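Local coordinates for glycerol dehydratase (PDB 1R9D), which probably acts as a B12-independent glycyl-radical lyase that dehydrates glycerol, which is bound in this crystal form, at residues D605-D610 with V687-H692. Residues are numbered along the deposited sequence; the frame is centred on the assembly and turned at random.
Sequences DIDEVD and VSKLDH
Lys689 NZ is gripped by three carboxylates, those of Asp605, Asp607 and Asp610. The four residues form a salt-bridge network at the N-terminal end of helix 607-624, whose N-cap is Ile606. NZ lies 2.7 Å from Asp605 OD1, 2.8 Å from Asp607 OD1 and 2.8 Å from Asp610 OD2. Each pair is also a hydrogen bond, so the three N-H groups of the ammonium can each serve one carboxylate.

The lysine comes from a type I beta turn, Val687 to Leu690, just after helix 680-687. Beyond CG its chain is fully extended, with chi2 to chi4 all near 180°, and this carries NZ across to the helix start. The acids receive it differently. Asp605 OD1 is met almost in line with its C-O bond, whereas Asp607 OD1 is approached on the anti side, 32° out of the carboxylate plane. Asp610 OD2 is also met on the anti side, but closer to the plane. The side chains of Asp605 and Asp607 run roughly perpendicular to the lysine chain. Asp610 adds a nonpolar touch, with its CB 3.5 Å from Lys689 CD. Its OD2 also takes a hydrogen bond from Ser686 OG, and that same hydroxyl accepts one from Asp605 N, which links two of the three acids a second time. The single lysine charge probably offsets part of the negative charge gathered here.

The contact lies near the protein surface and ties the pyruvate formate lyase-like region to the glycine radical region. Arg614, one helical turn past Asp610, bonds Lys689 O. The turn itself is braced at Val687 O. Leu690 N and His692 NE2 approach that oxygen from the two sides of its carbonyl group, NE2 at 2.9 Å.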
ATOM      1  N   ASP A 605     -49.210  20.170   3.262  1.00 26.03           N
ATOM      2  CA  ASP A 605     -49.465  20.385   1.840  1.00 26.99           C
ATOM      3  C   ASP A 605     -49.500  21.870   1.468  1.00 27.48           C
ATOM      4  O   ASP A 605     -50.266  22.283   0.595  1.00 27.70           O
ATOM      5  CB  ASP A 605     -50.780  19.705   1.428  1.00 28.48           C
ATOM      6  CG  ASP A 605     -50.833  19.373  -0.061  1.00 30.67           C
ATOM      7  OD1 ASP A 605     -49.838  19.624  -0.777  1.00 31.02           O
ATOM      8  OD2 ASP A 605     -51.877  18.847  -0.515  1.00 31.67           O
ATOM      9  N   ILE A 606     -48.670  22.666   2.137  1.00 27.38           N
ATOM     10  CA  ILE A 606     -48.569  24.105   1.871  1.00 28.48           C
ATOM     11  C   ILE A 606     -47.320  24.298   1.014  1.00 29.32           C
ATOM     12  O   ILE A 606     -46.202  24.143   1.508  1.00 29.33           O
ATOM     13  CB  ILE A 606     -48.381  24.920   3.174  1.00 29.64           C
ATOM     14  CG1 ILE A 606     -49.575  24.723   4.109  1.00 30.56           C
ATOM     15  CG2 ILE A 606     -48.207  26.401   2.845  1.00 30.44           C
ATOM     16  CD1 ILE A 606     -49.412  25.431   5.448  1.00 31.59           C
ATOM     17  N   ASP A 607     -47.500  24.645  -0.260  1.00 29.29           N
ATOM     18  CA  ASP A 607     -46.356  24.808  -1.159  1.00 30.33           C
ATOM     19  C   ASP A 607     -45.265  25.775  -0.719  1.00 29.96           C
ATOM     20  O   ASP A 607     -44.078  25.508  -0.925  1.00 28.73           O
ATOM     21  CB  ASP A 607     -46.820  25.215  -2.561  1.00 31.73           C
ATOM     22  CG  ASP A 607     -47.493  24.081  -3.309  1.00 34.53           C
ATOM     23  OD1 ASP A 607     -47.187  22.902  -3.024  1.00 35.25           O
ATOM     24  OD2 ASP A 607     -48.318  24.372  -4.201  1.00 36.05           O
ATOM     25  N   GLU A 608     -45.655  26.898  -0.126  1.00 30.30           N
ATOM     26  CA  GLU A 608     -44.682  27.896   0.303  1.00 31.41           C
ATOM     27  C   GLU A 608     -43.563  27.311   1.159  1.00 30.23           C
ATOM     28  O   GLU A 608     -42.387  27.605   0.938  1.00 30.34           O
ATOM     29  CB  GLU A 608     -45.379  29.029   1.060  1.00 34.31           C
ATOM     30  CG  GLU A 608     -44.427  30.103   1.561  1.00 38.76           C
ATOM     31  CD  GLU A 608     -45.152  31.325   2.087  1.00 41.75           C
ATOM     32  OE1 GLU A 608     -46.048  31.163   2.944  1.00 44.12           O
ATOM     33  OE2 GLU A 608     -44.822  32.448   1.646  1.00 43.96           O
ATOM     34  N   VAL A 609     -43.920  26.487   2.137  1.00 28.31           N
ATOM     35  CA  VAL A 609     -42.901  25.895   2.988  1.00 26.73           C
ATOM     36  C   VAL A 609     -42.376  24.580   2.407  1.00 25.60           C
ATOM     37  O   VAL A 609     -41.178  24.313   2.464  1.00 25.78           O
ATOM     38  CB  VAL A 609     -43.419  25.683   4.438  1.00 26.00           C
ATOM     39  CG1 VAL A 609     -44.693  24.847   4.437  1.00 24.03           C
ATOM     40  CG2 VAL A 609     -42.330  25.026   5.286  1.00 25.80           C
ATOM     41  N   ASP A 610     -43.258  23.771   1.832  1.00 24.89           N
ATOM     42  CA  ASP A 610     -42.831  22.502   1.255  1.00 25.30           C
ATOM     43  C   ASP A 610     -41.720  22.689   0.213  1.00 25.60           C
ATOM     44  O   ASP A 610     -40.773  21.904   0.166  1.00 23.93           O
ATOM     45  CB  ASP A 610     -44.019  21.765   0.629  1.00 24.45           C
ATOM     46  CG  ASP A 610     -45.048  21.324   1.659  1.00 24.47           C
ATOM     47  OD1 ASP A 610     -44.795  21.505   2.870  1.00 24.24           O
ATOM     48  OD2 ASP A 610     -46.104  20.795   1.256  1.00 25.38           O
ATOM     49  N   VAL A 687     -44.382  15.509   1.796  1.00 21.98           N
ATOM     50  CA  VAL A 687     -43.125  14.785   1.670  1.00 22.45           C
ATOM     51  C   VAL A 687     -42.817  14.407   0.223  1.00 23.42           C
ATOM     52  O   VAL A 687     -41.651  14.391  -0.191  1.00 23.15           O
ATOM     53  CB  VAL A 687     -43.134  13.519   2.556  1.00 23.03           C
ATOM     54  CG1 VAL A 687     -41.830  12.745   2.395  1.00 23.69           C
ATOM     55  CG2 VAL A 687     -43.324  13.925   4.009  1.00 23.04           C
ATOM     56  N   SER A 688     -43.859  14.124  -0.553  1.00 23.05           N
ATOM     57  CA  SER A 688     -43.663  13.733  -1.943  1.00 23.80           C
ATOM     58  C   SER A 688     -43.096  14.859  -2.812  1.00 24.96           C
ATOM     59  O   SER A 688     -42.608  14.606  -3.911  1.00 25.22           O
ATOM     60  CB  SER A 688     -44.977  13.219  -2.548  1.00 25.23           C
ATOM     61  OG  SER A 688     -45.900  14.273  -2.768  1.00 27.81           O
ATOM     62  N   LYS A 689     -43.135  16.093  -2.319  1.00 24.36           N
ATOM     63  CA  LYS A 689     -42.622  17.223  -3.095  1.00 24.72           C
ATOM     64  C   LYS A 689     -41.097  17.323  -3.104  1.00 24.69           C
ATOM     65  O   LYS A 689     -40.520  18.022  -3.940  1.00 25.22           O
ATOM     66  CB  LYS A 689     -43.226  18.530  -2.579  1.00 24.39           C
ATOM     67  CG  LYS A 689     -44.737  18.619  -2.772  1.00 24.90           C
ATOM     68  CD  LYS A 689     -45.315  19.776  -1.980  1.00 25.32           C
ATOM     69  CE  LYS A 689     -46.834  19.804  -2.076  1.00 26.53           C
ATOM     70  NZ  LYS A 689     -47.417  20.843  -1.174  1.00 26.39           N
ATOM     71  N   LEU A 690     -40.443  16.635  -2.173  1.00 24.03           N
ATOM     72  CA  LEU A 690     -38.985  16.643  -2.117  1.00 23.00           C
ATOM     73  C   LEU A 690     -38.452  15.860  -3.320  1.00 22.56           C
ATOM     74  O   LEU A 690     -39.191  15.101  -3.947  1.00 23.31           O
ATOM     75  CB  LEU A 690     -38.504  15.969  -0.831  1.00 23.93           C
ATOM     76  CG  LEU A 690     -39.091  16.469   0.489  1.00 23.47           C
ATOM     77  CD1 LEU A 690     -38.628  15.548   1.626  1.00 24.18           C
ATOM     78  CD2 LEU A 690     -38.663  17.911   0.736  1.00 24.99           C
ATOM     79  N   ASP A 691     -37.176  16.048  -3.644  1.00 22.45           N
ATOM     80  CA  ASP A 691     -36.559  15.325  -4.761  1.00 23.50           C
ATOM     81  C   ASP A 691     -36.024  13.985  -4.244  1.00 23.75           C
ATOM     82  O   ASP A 691     -34.898  13.906  -3.745  1.00 23.92           O
ATOM     83  CB  ASP A 691     -35.407  16.140  -5.361  1.00 24.20           C
ATOM     84  CG  ASP A 691     -34.824  15.500  -6.614  1.00 26.27           C
ATOM     85  OD1 ASP A 691     -35.034  14.287  -6.822  1.00 25.55           O
ATOM     86  OD2 ASP A 691     -34.143  16.210  -7.387  1.00 26.03           O
ATOM     87  N   HIS A 692     -36.835  12.939  -4.358  1.00 23.20           N
ATOM     88  CA  HIS A 692     -36.445  11.607  -3.894  1.00 24.12           C
ATOM     89  C   HIS A 692     -35.565  10.858  -4.899  1.00 25.09           C
ATOM     90  O   HIS A 692     -35.061   9.772  -4.600  1.00 26.75           O
ATOM     91  CB  HIS A 692     -37.696  10.781  -3.597  1.00 24.63           C
ATOM     92  CG  HIS A 692     -38.499  11.294  -2.442  1.00 26.47           C
ATOM     93  ND1 HIS A 692     -38.251  10.922  -1.138  1.00 27.46           N
ATOM     94  CD2 HIS A 692     -39.550  12.149  -2.396  1.00 26.91           C
ATOM     95  CE1 HIS A 692     -39.115  11.521  -0.337  1.00 27.48           C
ATOM     96  NE2 HIS A 692     -39.915  12.271  -1.075  1.00 27.94           N
TER